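Side-chain contacts in galactose-binding-like protein (Bacteroides thetaiotaomicron, PDB 7M1B), which is a SusE-like protein with a galactose-binding-like domain that probably binds carbohydrate, in a family with a potential degradative capacity: residues E157-V161 with K162-F166; H226-E229 with S230-N233; G280-Y283 with Y284-A288. One frame throughout, in Å; residues are numbered along the deposited sequence.

The three contacts are local turns spread over two parts of the chain. Contact 1 joins strands 155-159 and 163-168 of two small antiparallel sheets, in the DUF5126 range. Contacts 2 and 3 both lie in loops of the larger antiparallel sheet that includes strands 256-274 and 370-380, on the other side of the chain's centre. Contact 1 is about 41 Å from each of them, centre to centre. Contacts 2 and 3 are nearer neighbours, their centres about 18 Å and their nearest atoms about 9 Å apart, without touching. A bound 1,2-ethanediol, probably from the crystallisation liquor, lies about 5 Å from the side chain of Tyr282 in contact 3.

Contact 1: residues E157-V161 with K162-F166; sequences EYTSV and KNIGF
Residues 157-161 and 162-166 run back on each other at 148°, and at the open end of this bend the CA atoms of Glu157 and Phe166 are 7.6 Å apart. The side chain of Glu157 lies over one face of the Phe166 ring. Its CB makes a CH-pi contact, 3.6 Å from the ring centroid, while CG sits above Phe166 CG. The bend at chi2 (72°) brings the carboxylate back over the CB end of Phe166, where its plane lies nearly parallel to the ring; OE1 is hydrogen-bonded to NE2 of His155. The connection is not a hairpin within one sheet: strand 155-159 pairs with 138-144, whereas 163-168 pairs with 125-131, so the chain passes from one antiparallel sheet to another. Phe140 meets the Phe166 ring edge-to-face. With Phe166 cut back to an alanine, the methylenes of Glu157 would probably lose their aromatic face and Phe140 its partner ring. Nearer the bend, Thr159 CG2 touches Ile164 CD1 at 4.0 Å, and Ile164 CG1 lies against Val161, 3.3 Å from its O and 4.1 Å from its CG2. Thr159 has OG1 anti to the backbone N (chi1 -179°), where it accepts a weak hydrogen bond from Val161 N at 3.3 Å. The same oxygen is hydrogen-bonded to a water that accepts from Gly165 N at 3.2 Å, linking the two arms.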
loop_
_atom_site.group_PDB
_atom_site.type_symbol
_atom_site.label_atom_id
_atom_site.label_comp_id
_atom_site.label_asym_id
_atom_site.label_seq_id
_atom_site.Cartn_x
_atom_site.Cartn_y
_atom_site.Cartn_z
ATOM N N GLU A 157 -2.651 -17.358 -16.722
ATOM C CA GLU A 157 -1.568 -16.377 -16.773
ATOM C C GLU A 157 -0.568 -16.720 -17.862
ATOM O O GLU A 157 -0.081 -17.900 -18.019
ATOM C CB GLU A 157 -0.866 -16.313 -15.398
ATOM C CG GLU A 157 0.114 -15.165 -15.239
ATOM C CD GLU A 157 -0.515 -13.790 -15.109
ATOM O OE1 GLU A 157 -1.762 -13.761 -15.126
ATOM O OE2 GLU A 157 0.255 -12.761 -14.996
ATOM N N TYR A 158 -0.140 -15.675 -18.600
ATOM C CA TYR A 158 0.826 -15.841 -19.681
ATOM C C TYR A 158 2.029 -14.934 -19.437
ATOM O O TYR A 158 1.911 -13.711 -19.549
ATOM C CB TYR A 158 0.215 -15.454 -21.038
ATOM C CG TYR A 158 -0.998 -16.245 -21.453
ATOM C CD1 TYR A 158 -2.279 -15.820 -21.136
ATOM C CD2 TYR A 158 -0.861 -17.379 -22.238
ATOM C CE1 TYR A 158 -3.399 -16.535 -21.542
ATOM C CE2 TYR A 158 -1.966 -18.102 -22.658
ATOM C CZ TYR A 158 -3.238 -17.681 -22.309
ATOM O OH TYR A 158 -4.320 -18.406 -22.734
ATOM N N THR A 159 3.191 -15.538 -19.094
ATOM C CA THR A 159 4.242 -14.740 -18.499
ATOM C C THR A 159 5.595 -15.308 -18.927
ATOM O O THR A 159 5.744 -16.514 -19.144
ATOM C CB THR A 159 4.069 -14.708 -16.958
ATOM O OG1 THR A 159 5.102 -13.895 -16.376
ATOM C CG2 THR A 159 4.153 -16.086 -16.347
ATOM N N SER A 160 6.618 -14.423 -19.066
ATOM C CA SER A 160 7.955 -15.015 -19.078
ATOM C C SER A 160 8.894 -14.360 -18.055
ATOM O O SER A 160 10.115 -14.508 -18.173
ATOM C CB SER A 160 8.518 -14.960 -20.517
ATOM O OG SER A 160 8.665 -13.581 -20.881
ATOM N N VAL A 161 8.366 -13.662 -17.024
ATOM C CA VAL A 161 9.298 -12.996 -16.117
ATOM C C VAL A 161 10.080 -14.039 -15.305
ATOM O O VAL A 161 9.661 -15.218 -15.232
ATOM C CB VAL A 161 8.611 -11.920 -15.251
ATOM C CG1 VAL A 161 8.024 -10.821 -16.130
ATOM C CG2 VAL A 161 7.567 -12.526 -14.316
ATOM N N LYS A 162 11.238 -13.621 -14.748
ATOM C CA LYS A 162 12.074 -14.482 -13.919
ATOM C C LYS A 162 11.389 -14.817 -12.607
ATOM O O LYS A 162 11.403 -15.980 -12.183
ATOM C CB LYS A 162 13.449 -13.872 -13.629
ATOM C CG LYS A 162 14.301 -14.687 -12.657
ATOM C CD LYS A 162 15.779 -14.391 -12.728
ATOM C CE LYS A 162 16.580 -15.241 -11.733
ATOM N NZ LYS A 162 17.929 -14.634 -11.518
ATOM N N ASN A 163 10.836 -13.787 -11.940
ATOM C CA ASN A 163 10.197 -13.937 -10.642
ATOM C C ASN A 163 8.702 -13.806 -10.887
ATOM O O ASN A 163 8.195 -12.682 -10.978
ATOM C CB ASN A 163 10.754 -12.912 -9.650
ATOM C CG ASN A 163 12.182 -13.204 -9.217
ATOM O OD1 ASN A 163 13.066 -12.372 -9.413
ATOM N ND2 ASN A 163 12.431 -14.382 -8.640
ATOM N N ILE A 164 8.047 -14.953 -11.086
ATOM C CA ILE A 164 6.660 -15.007 -11.543
ATOM C C ILE A 164 5.821 -14.754 -10.315
ATOM O O ILE A 164 6.138 -15.357 -9.329
ATOM C CB ILE A 164 6.345 -16.372 -12.169
ATOM C CG1 ILE A 164 7.102 -16.480 -13.524
ATOM C CG2 ILE A 164 4.859 -16.622 -12.355
ATOM C CD1 ILE A 164 7.037 -17.859 -14.168
ATOM N N GLY A 165 4.822 -13.901 -10.429
ATOM C CA GLY A 165 3.912 -13.623 -9.304
ATOM C C GLY A 165 2.613 -13.031 -9.857
ATOM O O GLY A 165 2.655 -12.059 -10.614
ATOM N N PHE A 166 1.468 -13.645 -9.562
ATOM C CA PHE A 166 0.203 -13.125 -10.085
ATOM C C PHE A 166 -0.913 -13.529 -9.141
ATOM O O PHE A 166 -0.695 -14.450 -8.356
ATOM C CB PHE A 166 -0.103 -13.598 -11.514
ATOM C CG PHE A 166 -0.188 -15.106 -11.696
ATOM C CD1 PHE A 166 0.964 -15.891 -11.760
ATOM C CD2 PHE A 166 -1.428 -15.737 -11.778
ATOM C CE1 PHE A 166 0.859 -17.274 -11.912
ATOM C CE2 PHE A 166 -1.529 -17.116 -11.888
ATOM C CZ PHE A 166 -0.381 -17.884 -11.988
HETATM O O HOH W 1 3.879 -13.175 -13.439
#

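Contact 2: residues H226-E229 with S230-N233; sequences HTLE and SLFN
The imidazole of His226 meets the hydroxyl of Ser230 edge-on, ND1 and OG only 2.7 Å apart and OG in the plane of the ring; either atom could be the donor. Ser230 OG stands beside its own backbone N (chi1 -71°), which turns it to His226. A water oxygen lies 2.7 Å from Ser230 OG and is also hydrogen-bonded to Thr227 OG1, bridging the two side chains. Thr227 opens an ST turn, its OG1 accepting from Glu229 N at 3.1 Å, just where a short 3-10 segment begins. Three successive i to i+3 backbone bonds follow: Ser230 N to Thr227 O, Leu231 N to Leu228 O and Phe232 N to Glu229 O. Leu228 and Leu231 meet on the side facing the protein, their CD1 methyls 3.8 Å apart, with Leu228 reaching Phe258 and Phe260 on strand 256-274 and Leu231 reaching Leu374 on strand 370-380. Phe232 CE2 comes within 3.7 Å of Leu228 O, and the ring meets those of Phe210 and Phe260. The turn thus sets its apolar residues against the large sheet. The buried hydroxyl of Ser230 is satisfied by both His226 and the water, which probably fixes its rotation and that of the imidazole.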
loop_
_atom_site.group_PDB
_atom_site.type_symbol
_atom_site.label_atom_id
_atom_site.label_comp_id
_atom_site.label_asym_id
_atom_site.label_seq_id
_atom_site.Cartn_x
_atom_site.Cartn_y
_atom_site.Cartn_z
ATOM N N HIS A 226 0.357 19.536 17.407
ATOM C CA HIS A 226 -0.062 18.150 17.241
ATOM C C HIS A 226 1.177 17.273 17.030
ATOM O O HIS A 226 2.304 17.729 17.250
ATOM C CB HIS A 226 -1.113 17.958 16.108
ATOM C CG HIS A 226 -2.531 18.255 16.470
ATOM N ND1 HIS A 226 -3.422 17.216 16.825
ATOM C CD2 HIS A 226 -3.251 19.388 16.428
ATOM C CE1 HIS A 226 -4.620 17.741 17.025
ATOM N NE2 HIS A 226 -4.536 19.089 16.769
ATOM N N THR A 227 0.970 15.984 16.840
ATOM C CA THR A 227 2.053 15.064 16.532
ATOM C C THR A 227 1.664 14.140 15.397
ATOM O O THR A 227 0.504 14.049 14.988
ATOM C CB THR A 227 2.564 14.235 17.724
ATOM O OG1 THR A 227 1.599 13.181 17.928
ATOM C CG2 THR A 227 2.798 15.073 18.949
ATOM N N LEU A 228 2.639 13.379 14.859
ATOM C CA LEU A 228 2.275 12.403 13.844
ATOM C C LEU A 228 1.161 11.469 14.290
ATOM O O LEU A 228 0.368 11.013 13.471
ATOM C CB LEU A 228 3.556 11.636 13.410
ATOM C CG LEU A 228 3.386 10.758 12.161
ATOM C CD1 LEU A 228 3.001 11.537 10.941
ATOM C CD2 LEU A 228 4.657 9.965 11.947
ATOM N N GLU A 229 1.107 11.168 15.617
ATOM C CA GLU A 229 0.107 10.209 16.088
ATOM C C GLU A 229 -1.316 10.764 15.969
ATOM O O GLU A 229 -2.272 9.970 15.947
ATOM C CB GLU A 229 0.390 9.852 17.560
ATOM C CG GLU A 229 -0.252 8.562 17.978
ATOM C CD GLU A 229 -0.199 8.396 19.482
ATOM O OE1 GLU A 229 0.855 8.822 20.124
ATOM O OE2 GLU A 229 -1.145 7.714 19.973
ATOM N N SER A 230 -1.515 12.081 15.740
ATOM C CA SER A 230 -2.815 12.637 15.422
ATOM C C SER A 230 -3.413 12.032 14.172
ATOM O O SER A 230 -4.641 12.067 13.978
ATOM C CB SER A 230 -2.623 14.136 15.253
ATOM O OG SER A 230 -2.368 14.753 16.521
ATOM N N LEU A 231 -2.576 11.444 13.274
ATOM C CA LEU A 231 -3.190 10.831 12.104
ATOM C C LEU A 231 -3.963 9.554 12.417
ATOM O O LEU A 231 -4.698 9.045 11.545
ATOM C CB LEU A 231 -2.162 10.488 11.017
ATOM C CG LEU A 231 -1.298 11.682 10.536
ATOM C CD1 LEU A 231 -0.393 11.130 9.396
ATOM C CD2 LEU A 231 -2.250 12.806 9.985
ATOM N N PHE A 232 -3.892 9.107 13.678
ATOM C CA PHE A 232 -4.518 7.826 14.010
ATOM C C PHE A 232 -5.391 7.983 15.254
ATOM O O PHE A 232 -5.723 6.950 15.864
ATOM C CB PHE A 232 -3.357 6.861 14.378
ATOM C CG PHE A 232 -2.237 6.814 13.358
ATOM C CD1 PHE A 232 -2.444 6.417 12.030
ATOM C CD2 PHE A 232 -0.968 7.362 13.706
ATOM C CE1 PHE A 232 -1.407 6.398 11.097
ATOM C CE2 PHE A 232 0.045 7.360 12.743
ATOM C CZ PHE A 232 -0.156 6.951 11.441
ATOM N N ASN A 233 -5.950 9.170 15.453
ATOM C CA ASN A 233 -6.750 9.394 16.673
ATOM C C ASN A 233 -8.285 9.273 16.448
ATOM O O ASN A 233 -9.088 9.576 17.348
ATOM C CB ASN A 233 -6.370 10.709 17.324
ATOM C CG ASN A 233 -6.719 11.901 16.477
ATOM O OD1 ASN A 233 -7.355 11.771 15.418
ATOM N ND2 ASN A 233 -6.229 13.069 16.884
HETATM O O HOH W 2 -0.930 13.810 18.601
#

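Contact 3: residues G280-Y283 with Y284-A288; sequences GSYY and YRAGA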
loop_
_atom_site.group_PDB
_atom_site.type_symbol
_atom_site.label_atom_id
_atom_site.label_comp_id
_atom_site.label_asym_id
_atom_site.label_seq_id
_atom_site.Cartn_x
_atom_site.Cartn_y
_atom_site.Cartn_z
ATOM N N GLY A 280 -13.026 22.822 4.613
ATOM C CA GLY A 280 -12.820 22.484 3.212
ATOM C C GLY A 280 -11.842 23.393 2.455
ATOM O O GLY A 280 -11.331 22.979 1.397
ATOM N N SER A 281 -11.606 24.616 2.951
ATOM C CA SER A 281 -10.824 25.507 2.104
ATOM C C SER A 281 -9.352 25.093 2.045
ATOM O O SER A 281 -8.628 25.545 1.176
ATOM C CB SER A 281 -10.926 26.946 2.548
ATOM O OG SER A 281 -10.355 27.091 3.827
ATOM N N TYR A 282 -8.919 24.213 2.950
ATOM C CA TYR A 282 -7.525 23.756 2.979
ATOM C C TYR A 282 -7.239 22.554 2.090
ATOM O O TYR A 282 -6.096 22.107 1.979
ATOM C CB TYR A 282 -7.054 23.507 4.409
ATOM C CG TYR A 282 -6.743 24.812 5.070
ATOM C CD1 TYR A 282 -7.756 25.524 5.745
ATOM C CD2 TYR A 282 -5.424 25.254 5.193
ATOM C CE1 TYR A 282 -7.463 26.742 6.361
ATOM C CE2 TYR A 282 -5.127 26.501 5.736
ATOM C CZ TYR A 282 -6.144 27.204 6.414
ATOM O OH TYR A 282 -5.846 28.418 7.009
ATOM N N TYR A 283 -8.303 21.957 1.539
ATOM C CA TYR A 283 -8.038 20.860 0.622
ATOM C C TYR A 283 -7.177 21.287 -0.569
ATOM O O TYR A 283 -7.281 22.404 -1.124
ATOM C CB TYR A 283 -9.347 20.179 0.149
ATOM C CG TYR A 283 -10.112 19.420 1.201
ATOM C CD1 TYR A 283 -9.455 18.583 2.113
ATOM C CD2 TYR A 283 -11.513 19.473 1.243
ATOM C CE1 TYR A 283 -10.181 17.858 3.064
ATOM C CE2 TYR A 283 -12.250 18.730 2.185
ATOM C CZ TYR A 283 -11.583 17.872 3.037
ATOM O OH TYR A 283 -12.267 17.171 4.005
ATOM N N TYR A 284 -6.333 20.358 -0.980
ATOM C CA TYR A 284 -5.555 20.441 -2.221
ATOM C C TYR A 284 -4.601 21.656 -2.187
ATOM O O TYR A 284 -4.319 22.259 -3.226
ATOM C CB TYR A 284 -6.520 20.504 -3.423
ATOM C CG TYR A 284 -7.250 19.198 -3.586
ATOM C CD1 TYR A 284 -6.601 18.053 -4.039
ATOM C CD2 TYR A 284 -8.589 19.157 -3.299
ATOM C CE1 TYR A 284 -7.280 16.842 -4.178
ATOM C CE2 TYR A 284 -9.284 17.950 -3.409
ATOM C CZ TYR A 284 -8.633 16.815 -3.904
ATOM O OH TYR A 284 -9.269 15.610 -4.025
ATOM N N ARG A 285 -4.128 21.991 -0.991
ATOM C CA ARG A 285 -3.091 23.020 -0.808
ATOM C C ARG A 285 -2.638 22.918 0.659
ATOM O O ARG A 285 -3.066 22.006 1.390
ATOM C CB ARG A 285 -3.696 24.421 -1.053
ATOM C CG ARG A 285 -4.737 24.931 -0.044
ATOM C CD ARG A 285 -5.254 26.376 -0.257
ATOM N NE ARG A 285 -6.086 26.923 0.857
ATOM C CZ ARG A 285 -5.719 27.726 1.883
ATOM N NH1 ARG A 285 -4.451 28.115 1.998
ATOM N NH2 ARG A 285 -6.628 28.127 2.791
ATOM N N ALA A 286 -1.641 23.746 1.028
ATOM C CA ALA A 286 -1.265 23.894 2.426
ATOM C C ALA A 286 -0.941 22.555 3.096
ATOM O O ALA A 286 -1.475 22.194 4.155
ATOM C CB ALA A 286 -2.356 24.651 3.183
ATOM N N GLY A 287 -0.082 21.812 2.413
ATOM C CA GLY A 287 0.478 20.594 2.967
ATOM C C GLY A 287 -0.189 19.330 2.423
ATOM O O GLY A 287 0.338 18.263 2.717
ATOM N N ALA A 288 -1.280 19.481 1.658
ATOM C CA ALA A 288 -1.899 18.303 1.125
ATOM C C ALA A 288 -0.931 17.601 0.143
ATOM O O ALA A 288 -0.458 18.204 -0.845
ATOM C CB ALA A 288 -3.167 18.708 0.404
#
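One face of the Tyr282 ring carries the guanidinium of Arg285, and the methyl of Ala286 sits at the ring's edge, near its plane. The stack is built on overlapping beta turns: type I from Gly280 to Tyr283, type II from Tyr282 to Arg285 and type I' from Arg285 to Ala288, all in the loop between strands 256-274 and 289-290. The two flat groups are stacked at 25° to each other, with centres 4.3 Å apart, a cation-pi contact in which NH2 lies over the middle of the ring. At the edge of the guanidinium, close to its plane, lies Ser281 O. Arg285 CG lies between its backbone N and carbonyl carbon (chi1 68°), and the chain then runs extended to NE, carrying the head group back across the turn to the tyrosine. Ala286 CB approaches Tyr282 CD2 to 3.7 Å, lending an apolar contact beside the charged one. Tyr283 and Tyr284 take no part in the stack: Tyr283 CB packs on Tyr284 CD2 at 3.7 Å, and both side chains reach helix 331-338. The hydroxyl of Tyr284 is hydrogen-bonded to Ile319 O, and its ring meets His363 edge-to-face, so this part of the loop is tied to the body of the domain. Asp364 in turn accepts from the backbone N of Ala286. The guanidinium is held from its inner end too, by Arg285 NE donating to Ser281 O at 2.9 Å with an N-H...O angle of 157°.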